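Local coordinates for protein fusarinine C esterase sidJ (Aspergillus fumigatus, PDB 6GUP) that hydrolyses the ester bonds of the fungal siderophore fusarinine C, releasing fusarinine and iron, but leaves triacetylfusarinine C uncleaved, at residues V129-Y132 with L133-N137; I172-V175 with L176-G179; G181-T184 with P185-R189; F265-I268 with R269-G272. All coordinates share one frame; numbering follows the deposited sequence.

Interaction 1 of 4, residues V129-Y132 with L133-N137; sequences VLHY and LSRPN
R135 folds back over the imidazole of H131 where helix 125-134 ends, the helix that follows the probable nucleophile elbow of this alpha/beta-hydrolase. R135 is already the first residue to leave helical geometry, and its side chain can be followed outward. CB lies 3.5 Å from H131 O. CG, set beside the backbone N (chi1 -57°), sits over the centre of the H131 ring in a CH-pi contact, 3.4 Å from the ring centroid. Bends at chi2 and chi3 then carry CD past the ND1-CE1 side of the ring, and the guanidinium ends with NH2 3.7 Å from H131 CE1, its plane turned 60° from the imidazole. The ring itself is held at NE2 by D87, on helix 86-108. L133 and V129 pack inward against A160 of strand 159-163, while the phenol of Y132 bonds to M155 O. One turn back from the helix end, L130 O takes two bonds from S134, one on each face of its carbonyl plane: the backbone N at 2.9 Å, and OG, which comes from 36° out of that plane at 2.7 Å.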
ATOM      1  N   VAL A 129     -11.122  -4.591  13.754  1.00 33.41           N
ATOM      2  CA  VAL A 129     -11.409  -5.808  14.527  1.00 32.14           C
ATOM      3  C   VAL A 129     -12.797  -5.726  15.172  1.00 31.85           C
ATOM      4  O   VAL A 129     -13.610  -6.635  15.002  1.00 32.01           O
ATOM      5  CB  VAL A 129     -10.324  -6.079  15.603  1.00 31.30           C
ATOM      6  CG1 VAL A 129     -10.691  -7.278  16.475  1.00 30.68           C
ATOM      7  CG2 VAL A 129      -8.967  -6.310  14.948  1.00 30.41           C
ATOM      8  N   LEU A 130     -13.060  -4.642  15.902  1.00 31.42           N
ATOM      9  CA  LEU A 130     -14.360  -4.442  16.559  1.00 32.29           C
ATOM     10  C   LEU A 130     -15.501  -4.265  15.550  1.00 34.22           C
ATOM     11  O   LEU A 130     -16.610  -4.747  15.779  1.00 34.88           O
ATOM     12  CB  LEU A 130     -14.311  -3.244  17.523  1.00 31.94           C
ATOM     13  CG  LEU A 130     -15.574  -2.910  18.334  1.00 32.13           C
ATOM     14  CD1 LEU A 130     -16.127  -4.122  19.073  1.00 33.25           C
ATOM     15  CD2 LEU A 130     -15.289  -1.785  19.318  1.00 29.96           C
ATOM     16  N   HIS A 131     -15.219  -3.582  14.440  1.00 35.43           N
ATOM     17  CA  HIS A 131     -16.194  -3.392  13.357  1.00 35.41           C
ATOM     18  C   HIS A 131     -16.525  -4.722  12.665  1.00 33.33           C
ATOM     19  O   HIS A 131     -17.685  -4.987  12.353  1.00 33.30           O
ATOM     20  CB  HIS A 131     -15.662  -2.375  12.341  1.00 37.91           C
ATOM     21  CG  HIS A 131     -16.708  -1.793  11.444  1.00 41.91           C
ATOM     22  ND1 HIS A 131     -17.325  -0.589  11.709  1.00 44.54           N
ATOM     23  CD2 HIS A 131     -17.213  -2.223  10.264  1.00 45.24           C
ATOM     24  CE1 HIS A 131     -18.179  -0.312  10.739  1.00 46.61           C
ATOM     25  NE2 HIS A 131     -18.129  -1.286   9.850  1.00 46.96           N
ATOM     26  N   TYR A 132     -15.504  -5.551  12.442  1.00 32.58           N
ATOM     27  CA  TYR A 132     -15.684  -6.914  11.912  1.00 32.25           C
ATOM     28  C   TYR A 132     -16.650  -7.728  12.782  1.00 33.94           C
ATOM     29  O   TYR A 132     -17.544  -8.400  12.260  1.00 35.13           O
ATOM     30  CB  TYR A 132     -14.328  -7.636  11.812  1.00 31.96           C
ATOM     31  CG  TYR A 132     -14.358  -8.984  11.120  1.00 31.99           C
ATOM     32  CD1 TYR A 132     -14.723 -10.142  11.811  1.00 31.95           C
ATOM     33  CD2 TYR A 132     -13.992  -9.109   9.778  1.00 31.52           C
ATOM     34  CE1 TYR A 132     -14.746 -11.378  11.181  1.00 30.79           C
ATOM     35  CE2 TYR A 132     -14.010 -10.344   9.140  1.00 31.12           C
ATOM     36  CZ  TYR A 132     -14.385 -11.474   9.846  1.00 31.11           C
ATOM     37  OH  TYR A 132     -14.412 -12.698   9.220  1.00 32.25           O
ATOM     38  N   LEU A 133     -16.467  -7.647  14.099  1.00 34.07           N
ATOM     39  CA  LEU A 133     -17.250  -8.437  15.057  1.00 34.48           C
ATOM     40  C   LEU A 133     -18.640  -7.877  15.377  1.00 35.41           C
ATOM     41  O   LEU A 133     -19.554  -8.652  15.653  1.00 35.95           O
ATOM     42  CB  LEU A 133     -16.467  -8.604  16.367  1.00 33.49           C
ATOM     43  CG  LEU A 133     -15.161  -9.396  16.286  1.00 33.36           C
ATOM     44  CD1 LEU A 133     -14.410  -9.315  17.607  1.00 34.15           C
ATOM     45  CD2 LEU A 133     -15.427 -10.844  15.897  1.00 33.43           C
ATOM     46  N   SER A 134     -18.798  -6.552  15.349  1.00 36.28           N
ATOM     47  CA  SER A 134     -19.993  -5.897  15.900  1.00 37.72           C
ATOM     48  C   SER A 134     -21.103  -5.580  14.892  1.00 39.58           C
ATOM     49  O   SER A 134     -22.279  -5.555  15.263  1.00 41.22           O
ATOM     50  CB  SER A 134     -19.592  -4.611  16.629  1.00 37.41           C
ATOM     51  OG  SER A 134     -19.058  -3.649  15.736  1.00 37.36           O
ATOM     52  N   ARG A 135     -20.741  -5.338  13.632  1.00 40.84           N
ATOM     53  CA  ARG A 135     -21.711  -4.879  12.632  1.00 42.61           C
ATOM     54  C   ARG A 135     -22.526  -6.031  12.028  1.00 43.98           C
ATOM     55  O   ARG A 135     -22.131  -7.193  12.154  1.00 42.31           O
ATOM     56  CB  ARG A 135     -20.998  -4.094  11.525  1.00 45.65           C
ATOM     57  CG  ARG A 135     -20.185  -2.898  12.005  1.00 50.44           C
ATOM     58  CD  ARG A 135     -20.936  -1.967  12.949  1.00 56.12           C
ATOM     59  NE  ARG A 135     -22.231  -1.543  12.405  1.00 61.96           N
ATOM     60  CZ  ARG A 135     -22.523  -0.342  11.894  1.00 67.29           C
ATOM     61  NH1 ARG A 135     -23.754  -0.119  11.437  1.00 69.44           N
ATOM     62  NH2 ARG A 135     -21.625   0.645  11.833  1.00 70.35           N
ATOM     63  N   PRO A 136     -23.668  -5.712  11.373  1.00 48.97           N
ATOM     64  CA  PRO A 136     -24.489  -6.733  10.708  1.00 51.25           C
ATOM     65  C   PRO A 136     -23.738  -7.538   9.648  1.00 53.30           C
ATOM     66  O   PRO A 136     -22.842  -7.006   8.987  1.00 51.52           O
ATOM     67  CB  PRO A 136     -25.603  -5.911  10.048  1.00 52.75           C
ATOM     68  CG  PRO A 136     -25.713  -4.692  10.880  1.00 53.59           C
ATOM     69  CD  PRO A 136     -24.314  -4.385  11.316  1.00 51.82           C
ATOM     70  N   ASN A 137     -24.126  -8.802   9.490  1.00 57.71           N
ATOM     71  CA  ASN A 137     -23.500  -9.719   8.538  1.00 64.21           C
ATOM     72  C   ASN A 137     -24.565 -10.247   7.567  1.00 72.11           C
ATOM     73  O   ASN A 137     -24.961 -11.415   7.643  1.00 73.01           O
ATOM     74  CB  ASN A 137     -22.806 -10.861   9.299  1.00 63.72           C
ATOM     75  CG  ASN A 137     -21.930 -11.730   8.407  1.00 61.96           C
ATOM     76  OD1 ASN A 137     -21.487 -11.311   7.335  1.00 60.90           O
ATOM     77  ND2 ASN A 137     -21.671 -12.952   8.855  1.00 61.23           N
TER

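Interaction 2 of 4, residues I172-V175 with L176-G179; sequences IQWV and LAEG
The last turn of helix 168-178 is closed by i to i+4 backbone bonds, from L176 N to I172 O (2.8 Å) through to G179 N to V175 O (2.7 Å), and G179 then leaves the helix with phi 100°. Among the side chains, W174 and E178 form a CH-pi pair. The indole is swung out with CG anti to the backbone N (chi1 -172°), and E178, one turn on, lays its CG over one face of the six-membered ring, 3.4 Å from the centroid and displaced toward the rim near CH2 and CZ3. Beyond CG the glutamate bends at chi2, which keeps E178 OE2 3.9 Å from W174 CH2, with the carboxylate plane tilted 42° to the indole. A177 CB lies 4.2 Å from W174 CE3. Round the helix from the indole, I172 and L176 run side by side and point the same way, CG2 of the first 4.1 Å from CD1 of the second. Both reach F192 of helix 185-205, where L176 and V175 also meet I188, while W174 leans on P290 and A291. The whole is an amphipathic helix end: aliphatic side chains pack on the next helix, an aromatic-glutamate pair occupies a more open flank, and a glycine of positive phi takes the chain out at the C-terminal end of the helix.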
ATOM      1  N   ILE A 172      -6.225  13.784  19.856  1.00 43.55           N
ATOM      2  CA  ILE A 172      -6.131  15.174  19.394  1.00 43.84           C
ATOM      3  C   ILE A 172      -6.380  16.160  20.544  1.00 46.61           C
ATOM      4  O   ILE A 172      -5.679  17.166  20.654  1.00 46.47           O
ATOM      5  CB  ILE A 172      -7.073  15.444  18.192  1.00 43.29           C
ATOM      6  CG1 ILE A 172      -6.582  14.657  16.967  1.00 42.64           C
ATOM      7  CG2 ILE A 172      -7.121  16.931  17.854  1.00 42.65           C
ATOM      8  CD1 ILE A 172      -7.562  14.590  15.815  1.00 41.34           C
ATOM      9  N   GLN A 173      -7.368  15.864  21.394  1.00 49.98           N
ATOM     10  CA  GLN A 173      -7.617  16.642  22.625  1.00 52.35           C
ATOM     11  C   GLN A 173      -6.371  16.738  23.515  1.00 51.07           C
ATOM     12  O   GLN A 173      -6.094  17.789  24.097  1.00 51.67           O
ATOM     13  CB  GLN A 173      -8.769  16.028  23.433  1.00 55.97           C
ATOM     14  CG  GLN A 173     -10.148  16.212  22.815  1.00 58.71           C
ATOM     15  CD  GLN A 173     -11.239  15.443  23.548  1.00 60.41           C
ATOM     16  OE1 GLN A 173     -11.024  14.913  24.640  1.00 60.55           O
ATOM     17  NE2 GLN A 173     -12.421  15.384  22.946  1.00 60.74           N
ATOM     18  N   TRP A 174      -5.635  15.632  23.605  1.00 48.94           N
ATOM     19  CA  TRP A 174      -4.394  15.550  24.380  1.00 47.90           C
ATOM     20  C   TRP A 174      -3.236  16.298  23.709  1.00 48.08           C
ATOM     21  O   TRP A 174      -2.404  16.895  24.397  1.00 49.48           O
ATOM     22  CB  TRP A 174      -4.039  14.076  24.589  1.00 47.71           C
ATOM     23  CG  TRP A 174      -2.904  13.777  25.523  1.00 48.60           C
ATOM     24  CD1 TRP A 174      -1.862  12.944  25.273  1.00 48.82           C
ATOM     25  CD2 TRP A 174      -2.707  14.275  26.857  1.00 49.09           C
ATOM     26  NE1 TRP A 174      -1.021  12.885  26.355  1.00 49.72           N
ATOM     27  CE2 TRP A 174      -1.515  13.691  27.345  1.00 49.69           C
ATOM     28  CE3 TRP A 174      -3.424  15.146  27.690  1.00 49.70           C
ATOM     29  CZ2 TRP A 174      -1.016  13.959  28.627  1.00 49.38           C
ATOM     30  CZ3 TRP A 174      -2.925  15.417  28.965  1.00 49.98           C
ATOM     31  CH2 TRP A 174      -1.732  14.822  29.420  1.00 49.98           C
ATOM     32  N   VAL A 175      -3.187  16.256  22.376  1.00 45.88           N
ATOM     33  CA  VAL A 175      -2.237  17.061  21.590  1.00 45.79           C
ATOM     34  C   VAL A 175      -2.505  18.564  21.764  1.00 47.17           C
ATOM     35  O   VAL A 175      -1.562  19.344  21.911  1.00 48.53           O
ATOM     36  CB  VAL A 175      -2.254  16.662  20.088  1.00 46.08           C
ATOM     37  CG1 VAL A 175      -1.576  17.705  19.201  1.00 46.38           C
ATOM     38  CG2 VAL A 175      -1.575  15.312  19.902  1.00 45.76           C
ATOM     39  N   LEU A 176      -3.776  18.961  21.742  1.00 48.07           N
ATOM     40  CA  LEU A 176      -4.159  20.360  21.985  1.00 51.18           C
ATOM     41  C   LEU A 176      -3.893  20.811  23.427  1.00 55.04           C
ATOM     42  O   LEU A 176      -3.640  21.991  23.664  1.00 57.03           O
ATOM     43  CB  LEU A 176      -5.634  20.590  21.634  1.00 51.61           C
ATOM     44  CG  LEU A 176      -6.016  20.441  20.157  1.00 52.94           C
ATOM     45  CD1 LEU A 176      -7.526  20.341  20.006  1.00 53.48           C
ATOM     46  CD2 LEU A 176      -5.468  21.592  19.325  1.00 54.16           C
ATOM     47  N   ALA A 177      -3.963  19.879  24.377  1.00 57.87           N
ATOM     48  CA  ALA A 177      -3.647  20.162  25.781  1.00 60.55           C
ATOM     49  C   ALA A 177      -2.140  20.278  26.038  1.00 61.72           C
ATOM     50  O   ALA A 177      -1.693  21.247  26.655  1.00 62.71           O
ATOM     51  CB  ALA A 177      -4.250  19.093  26.683  1.00 61.09           C
ATOM     52  N   GLU A 178      -1.374  19.294  25.561  1.00 61.04           N
ATOM     53  CA  GLU A 178       0.055  19.146  25.904  1.00 61.53           C
ATOM     54  C   GLU A 178       1.072  19.455  24.798  1.00 59.61           C
ATOM     55  O   GLU A 178       2.244  19.693  25.100  1.00 60.63           O
ATOM     56  CB  GLU A 178       0.312  17.720  26.397  1.00 66.88           C
ATOM     57  CG  GLU A 178      -0.321  17.392  27.739  1.00 73.25           C
ATOM     58  CD  GLU A 178       0.246  18.199  28.896  1.00 76.50           C
ATOM     59  OE1 GLU A 178       1.467  18.460  28.914  1.00 79.27           O
ATOM     60  OE2 GLU A 178      -0.537  18.566  29.797  1.00 77.03           O
ATOM     61  N   GLY A 179       0.638  19.447  23.538  1.00 56.24           N
ATOM     62  CA  GLY A 179       1.537  19.589  22.388  1.00 54.00           C
ATOM     63  C   GLY A 179       1.866  18.254  21.739  1.00 54.48           C
ATOM     64  O   GLY A 179       1.338  17.212  22.136  1.00 53.73           O
TER

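Interaction 3 of 4, residues G181-T184 with P185-R189; sequences GDRT and PAEIR
T184 takes part in every hydrogen bond of this contact, three of them with E187. T184 OG1 donates to E187 OE2 at 2.9 Å, meeting the carboxylate oxygen from 41° out of its plane. The backbone N of T184 points to the same OE2 in a weak bond, 3.4 Å long though fairly straight. One carboxylate oxygen therefore receives both the hydroxyl and the amide of a single residue. The threonine hydroxyl is placed for this by chi1 64°, which sets it between the backbone N and the carbonyl carbon, while E187 runs extended beyond CG to bring its carboxylate back alongside. T184 O is used twice as well: I188 N comes nearly along the C=O axis at 3.2 Å, and E187 N stands well above the carbonyl plane.

T184 occupies the N-cap position of helix 185-205, with E187 at the third place after it. E187 accepts the N-cap amide, weakly, as in one half of a capping box; the other half is missing, because T184 OG1 bonds to the carboxylate and E187 N to T184 O. The carboxylate lies close to the start of the helix, where it would probably be favoured by the helix dipole.

Apolar contact is made toward helix 168-178: R183 CB packs on I188 CD1 at 3.7 Å, and I188 goes on to touch V175 and L176.

Charge plays a looser part. The R183 and E187 side chains cross at about a right angle, and R183 CD is 3.6 Å from E187 OE1, but R183 NE remains 4.8 Å from that oxygen.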
ATOM      1  N   GLY A 181       5.530  16.534  19.833  1.00 64.97           N
ATOM      2  CA  GLY A 181       6.910  16.646  19.356  1.00 69.30           C
ATOM      3  C   GLY A 181       7.576  17.912  19.870  1.00 72.90           C
ATOM      4  O   GLY A 181       7.572  18.173  21.074  1.00 72.92           O
ATOM      5  N   ASP A 182       8.138  18.697  18.952  1.00 78.80           N
ATOM      6  CA  ASP A 182       8.696  20.017  19.279  1.00 83.28           C
ATOM      7  C   ASP A 182       7.615  21.074  19.545  1.00 79.58           C
ATOM      8  O   ASP A 182       7.878  22.070  20.223  1.00 80.81           O
ATOM      9  CB  ASP A 182       9.599  20.516  18.143  1.00 90.52           C
ATOM     10  CG  ASP A 182      10.858  19.688  17.988  1.00 94.91           C
ATOM     11  OD1 ASP A 182      11.646  19.612  18.955  1.00 97.67           O
ATOM     12  OD2 ASP A 182      11.067  19.125  16.893  1.00 95.99           O
ATOM     13  N   ARG A 183       6.409  20.847  19.025  1.00 73.09           N
ATOM     14  CA  ARG A 183       5.368  21.873  18.958  1.00 67.39           C
ATOM     15  C   ARG A 183       4.563  21.931  20.258  1.00 65.89           C
ATOM     16  O   ARG A 183       4.074  20.905  20.734  1.00 63.67           O
ATOM     17  CB  ARG A 183       4.418  21.582  17.791  1.00 65.56           C
ATOM     18  CG  ARG A 183       5.083  21.340  16.441  1.00 63.77           C
ATOM     19  CD  ARG A 183       5.392  22.621  15.693  1.00 62.48           C
ATOM     20  NE  ARG A 183       5.976  22.307  14.388  1.00 59.47           N
ATOM     21  CZ  ARG A 183       5.913  23.072  13.295  1.00 58.20           C
ATOM     22  NH1 ARG A 183       5.277  24.247  13.294  1.00 57.45           N
ATOM     23  NH2 ARG A 183       6.493  22.645  12.176  1.00 59.12           N
ATOM     24  N   THR A 184       4.431  23.135  20.817  1.00 68.19           N
ATOM     25  CA  THR A 184       3.635  23.378  22.024  1.00 69.15           C
ATOM     26  C   THR A 184       2.155  23.578  21.651  1.00 63.13           C
ATOM     27  O   THR A 184       1.843  23.771  20.473  1.00 62.07           O
ATOM     28  CB  THR A 184       4.149  24.621  22.791  1.00 75.77           C
ATOM     29  OG1 THR A 184       3.987  25.794  21.984  1.00 75.69           O
ATOM     30  CG2 THR A 184       5.622  24.467  23.163  1.00 79.59           C
ATOM     31  N   PRO A 185       1.239  23.522  22.647  1.00 59.74           N
ATOM     32  CA  PRO A 185      -0.189  23.817  22.435  1.00 62.55           C
ATOM     33  C   PRO A 185      -0.492  25.155  21.756  1.00 70.45           C
ATOM     34  O   PRO A 185      -1.393  25.231  20.920  1.00 73.05           O
ATOM     35  CB  PRO A 185      -0.744  23.834  23.858  1.00 57.98           C
ATOM     36  CG  PRO A 185       0.085  22.836  24.573  1.00 56.72           C
ATOM     37  CD  PRO A 185       1.467  22.969  23.997  1.00 56.55           C
ATOM     38  N   ALA A 186       0.255  26.191  22.130  1.00 77.43           N
ATOM     39  CA  ALA A 186       0.080  27.535  21.574  1.00 79.74           C
ATOM     40  C   ALA A 186       0.389  27.639  20.076  1.00 79.09           C
ATOM     41  O   ALA A 186      -0.171  28.490  19.385  1.00 80.74           O
ATOM     42  CB  ALA A 186       0.941  28.517  22.342  1.00 79.61           C
ATOM     43  N   GLU A 187       1.291  26.784  19.594  1.00 79.63           N
ATOM     44  CA  GLU A 187       1.686  26.743  18.181  1.00 81.67           C
ATOM     45  C   GLU A 187       0.748  25.878  17.340  1.00 77.21           C
ATOM     46  O   GLU A 187       0.523  26.164  16.163  1.00 77.08           O
ATOM     47  CB  GLU A 187       3.096  26.171  18.047  1.00 86.80           C
ATOM     48  CG  GLU A 187       4.164  26.884  18.861  1.00 90.57           C
ATOM     49  CD  GLU A 187       5.444  26.080  18.952  1.00 94.24           C
ATOM     50  OE1 GLU A 187       5.829  25.463  17.937  1.00 94.75           O
ATOM     51  OE2 GLU A 187       6.059  26.052  20.039  1.00 94.34           O
ATOM     52  N   ILE A 188       0.242  24.806  17.946  1.00 70.86           N
ATOM     53  CA  ILE A 188      -0.665  23.859  17.285  1.00 64.73           C
ATOM     54  C   ILE A 188      -2.090  24.415  17.148  1.00 66.15           C
ATOM     55  O   ILE A 188      -2.749  24.177  16.133  1.00 66.39           O
ATOM     56  CB  ILE A 188      -0.668  22.492  18.028  1.00 58.33           C
ATOM     57  CG1 ILE A 188       0.666  21.774  17.780  1.00 54.86           C
ATOM     58  CG2 ILE A 188      -1.826  21.600  17.576  1.00 55.02           C
ATOM     59  CD1 ILE A 188       0.962  20.643  18.740  1.00 51.83           C
ATOM     60  N   ARG A 189      -2.550  25.145  18.165  1.00 67.10           N
ATOM     61  CA  ARG A 189      -3.925  25.670  18.222  1.00 67.30           C
ATOM     62  C   ARG A 189      -4.391  26.451  16.978  1.00 64.38           C
ATOM     63  O   ARG A 189      -5.452  26.138  16.435  1.00 65.77           O
ATOM     64  CB  ARG A 189      -4.118  26.532  19.478  1.00 71.58           C
ATOM     65  CG  ARG A 189      -5.544  27.003  19.707  1.00 77.08           C
ATOM     66  CD  ARG A 189      -6.304  25.958  20.488  1.00 82.87           C
ATOM     67  NE  ARG A 189      -7.750  26.123  20.391  1.00 88.46           N
ATOM     68  CZ  ARG A 189      -8.631  25.703  21.301  1.00 93.90           C
ATOM     69  NH1 ARG A 189      -8.238  25.093  22.421  1.00 98.59           N
ATOM     70  NH2 ARG A 189      -9.930  25.909  21.096  1.00 93.34           N
TER

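Interaction 4 of 4, residues F265-I268 with R269-G272; sequences FGMI and REQG
M267, just ahead of the short, weakly bonded helical turn 268-271, curls back on E270 and Q271; the turn lies against helix 125-134 of the alpha/beta-hydrolase fold. The tightly packed side is the buried one, where I268 packs against L130 and L133, and the F265 ring, one turn earlier, stacks with W302. Nearer the rim M267 makes a close contact of its own. Bends at both chi2 and chi3 turn the methionine's end back along the turn, bringing M267 CE to 3.3 Å from Q271 NE2 and 3.8 Å from E270 CB, with SD near E270 CG. The thioether chain crosses E270 at about a right angle. The M267 backbone holds the same turn: M267 O accepts Q271 N at 3.2 Å in a fairly straight bond, whereas E270 N reaches it only weakly. Q271 CG also comes near this oxygen, and the Q271 amide NE2 makes a weak bond to S134 O. Within the turn a water accepts from R269 N at 2.9 Å and apparently donates to F265 O, bridging an amide and a carbonyl four residues apart that have no direct bond.

The solvent side is looser. G272, with positive phi, ends the turn at the surface. Away from it, R269 and E270, neighbours in sequence, form a side-on salt bridge. The arginine swings out with CG anti to its N (chi1 -171°) and bends at chi3, which turns its NE edge toward the glutamate. Both nitrogens converge on a single oxygen lying close to the guanidinium plane: R269 NE reaches E270 OE2 at 3.2 Å, and NH2 at 3.1 Å.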
ATOM      1  N   PHE A 265     -19.205  -3.121  21.434  1.00 34.16           N
ATOM      2  CA  PHE A 265     -18.718  -4.259  22.232  1.00 34.05           C
ATOM      3  C   PHE A 265     -19.853  -5.224  22.584  1.00 35.43           C
ATOM      4  O   PHE A 265     -19.671  -6.442  22.538  1.00 35.38           O
ATOM      5  CB  PHE A 265     -18.040  -3.786  23.521  1.00 32.83           C
ATOM      6  CG  PHE A 265     -16.696  -3.152  23.309  1.00 32.30           C
ATOM      7  CD1 PHE A 265     -15.545  -3.930  23.250  1.00 30.87           C
ATOM      8  CD2 PHE A 265     -16.576  -1.771  23.186  1.00 32.84           C
ATOM      9  CE1 PHE A 265     -14.301  -3.346  23.062  1.00 31.61           C
ATOM     10  CE2 PHE A 265     -15.334  -1.181  22.997  1.00 32.76           C
ATOM     11  CZ  PHE A 265     -14.195  -1.969  22.935  1.00 32.24           C
ATOM     12  N   GLY A 266     -21.014  -4.667  22.928  1.00 36.86           N
ATOM     13  CA  GLY A 266     -22.210  -5.453  23.236  1.00 37.45           C
ATOM     14  C   GLY A 266     -22.782  -6.269  22.088  1.00 38.45           C
ATOM     15  O   GLY A 266     -23.454  -7.274  22.323  1.00 40.30           O
ATOM     16  N   MET A 267     -22.524  -5.846  20.850  1.00 37.29           N
ATOM     17  CA  MET A 267     -22.948  -6.600  19.662  1.00 37.36           C
ATOM     18  C   MET A 267     -22.008  -7.748  19.258  1.00 36.77           C
ATOM     19  O   MET A 267     -22.329  -8.489  18.327  1.00 38.43           O
ATOM     20  CB  MET A 267     -23.158  -5.650  18.471  1.00 37.52           C
ATOM     21  CG  MET A 267     -24.326  -4.687  18.635  1.00 41.12           C
ATOM     22  SD  MET A 267     -25.937  -5.475  18.860  1.00 45.18           S
ATOM     23  CE  MET A 267     -26.130  -6.348  17.307  1.00 48.41           C
ATOM     24  N   ILE A 268     -20.877  -7.917  19.947  1.00 35.92           N
ATOM     25  CA  ILE A 268     -19.955  -9.028  19.656  1.00 36.47           C
ATOM     26  C   ILE A 268     -20.645 -10.381  19.885  1.00 37.10           C
ATOM     27  O   ILE A 268     -20.532 -11.284  19.053  1.00 36.04           O
ATOM     28  CB  ILE A 268     -18.639  -8.937  20.474  1.00 36.32           C
ATOM     29  CG1 ILE A 268     -17.824  -7.711  20.032  1.00 35.23           C
ATOM     30  CG2 ILE A 268     -17.789 -10.195  20.296  1.00 36.92           C
ATOM     31  CD1 ILE A 268     -16.692  -7.335  20.966  1.00 33.53           C
ATOM     32  N   ARG A 269     -21.359 -10.510  21.002  1.00 38.01           N
ATOM     33  CA  ARG A 269     -22.129 -11.727  21.297  1.00 39.35           C
ATOM     34  C   ARG A 269     -23.245 -11.990  20.277  1.00 39.03           C
ATOM     35  O   ARG A 269     -23.485 -13.141  19.908  1.00 39.53           O
ATOM     36  CB  ARG A 269     -22.739 -11.661  22.702  1.00 41.70           C
ATOM     37  CG  ARG A 269     -23.363 -12.976  23.167  1.00 44.26           C
ATOM     38  CD  ARG A 269     -24.017 -12.867  24.534  1.00 48.35           C
ATOM     39  NE  ARG A 269     -25.088 -11.869  24.571  1.00 52.00           N
ATOM     40  CZ  ARG A 269     -25.868 -11.621  25.625  1.00 55.85           C
ATOM     41  NH1 ARG A 269     -25.731 -12.305  26.762  1.00 58.78           N
ATOM     42  NH2 ARG A 269     -26.806 -10.680  25.538  1.00 56.01           N
ATOM     43  N   GLU A 270     -23.912 -10.928  19.828  1.00 39.44           N
ATOM     44  CA  GLU A 270     -25.109 -11.052  18.988  1.00 41.29           C
ATOM     45  C   GLU A 270     -24.807 -11.486  17.548  1.00 40.03           C
ATOM     46  O   GLU A 270     -25.552 -12.289  16.984  1.00 40.12           O
ATOM     47  CB  GLU A 270     -25.912  -9.742  18.974  1.00 43.93           C
ATOM     48  CG  GLU A 270     -26.291  -9.186  20.346  1.00 49.43           C
ATOM     49  CD  GLU A 270     -27.029 -10.181  21.227  1.00 55.17           C
ATOM     50  OE1 GLU A 270     -27.900 -10.913  20.711  1.00 57.15           O
ATOM     51  OE2 GLU A 270     -26.740 -10.224  22.442  1.00 56.22           O
ATOM     52  N   GLN A 271     -23.730 -10.962  16.960  1.00 38.69           N
ATOM     53  CA  GLN A 271     -23.385 -11.270  15.561  1.00 38.46           C
ATOM     54  C   GLN A 271     -22.802 -12.676  15.368  1.00 38.43           C
ATOM     55  O   GLN A 271     -22.866 -13.221  14.263  1.00 39.09           O
ATOM     56  CB  GLN A 271     -22.415 -10.228  14.989  1.00 40.03           C
ATOM     57  CG  GLN A 271     -22.913  -8.784  15.009  1.00 41.99           C
ATOM     58  CD  GLN A 271     -24.172  -8.542  14.190  1.00 44.26           C
ATOM     59  OE1 GLN A 271     -24.518  -9.319  13.299  1.00 46.21           O
ATOM     60  NE2 GLN A 271     -24.857  -7.442  14.484  1.00 44.53           N
ATOM     61  N   GLY A 272     -22.229 -13.252  16.424  1.00 39.63           N
ATOM     62  CA  GLY A 272     -21.734 -14.632  16.396  1.00 40.33           C
ATOM     63  C   GLY A 272     -20.474 -14.859  15.577  1.00 40.63           C
ATOM     64  O   GLY A 272     -20.290 -15.943  15.017  1.00 41.82           O
TER
HETATM   65  O   HOH W   1     -21.007  -8.716  23.287  1.00 36.27           O

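Along the chain the four contacts come in series, and in space they fall into two pairs. Interactions 1 and 4 have centres about 8 Å apart and touch directly, S134 and R135 meeting M267 and Q271: the turn 268-271 packs on the end of helix 125-134, which itself lies on strand 159-163 of the central sheet. Interactions 2 and 3, with centres also about 8 Å apart, join the end of helix 168-178 to the start of the next, helix 185-205; P185 rests on L176 to G179. Interactions 1 and 3, about 37 Å apart between centres, lie on opposite sides of the chain's centre. One pair thus belongs to the hydrolase core, the other to outlying helices.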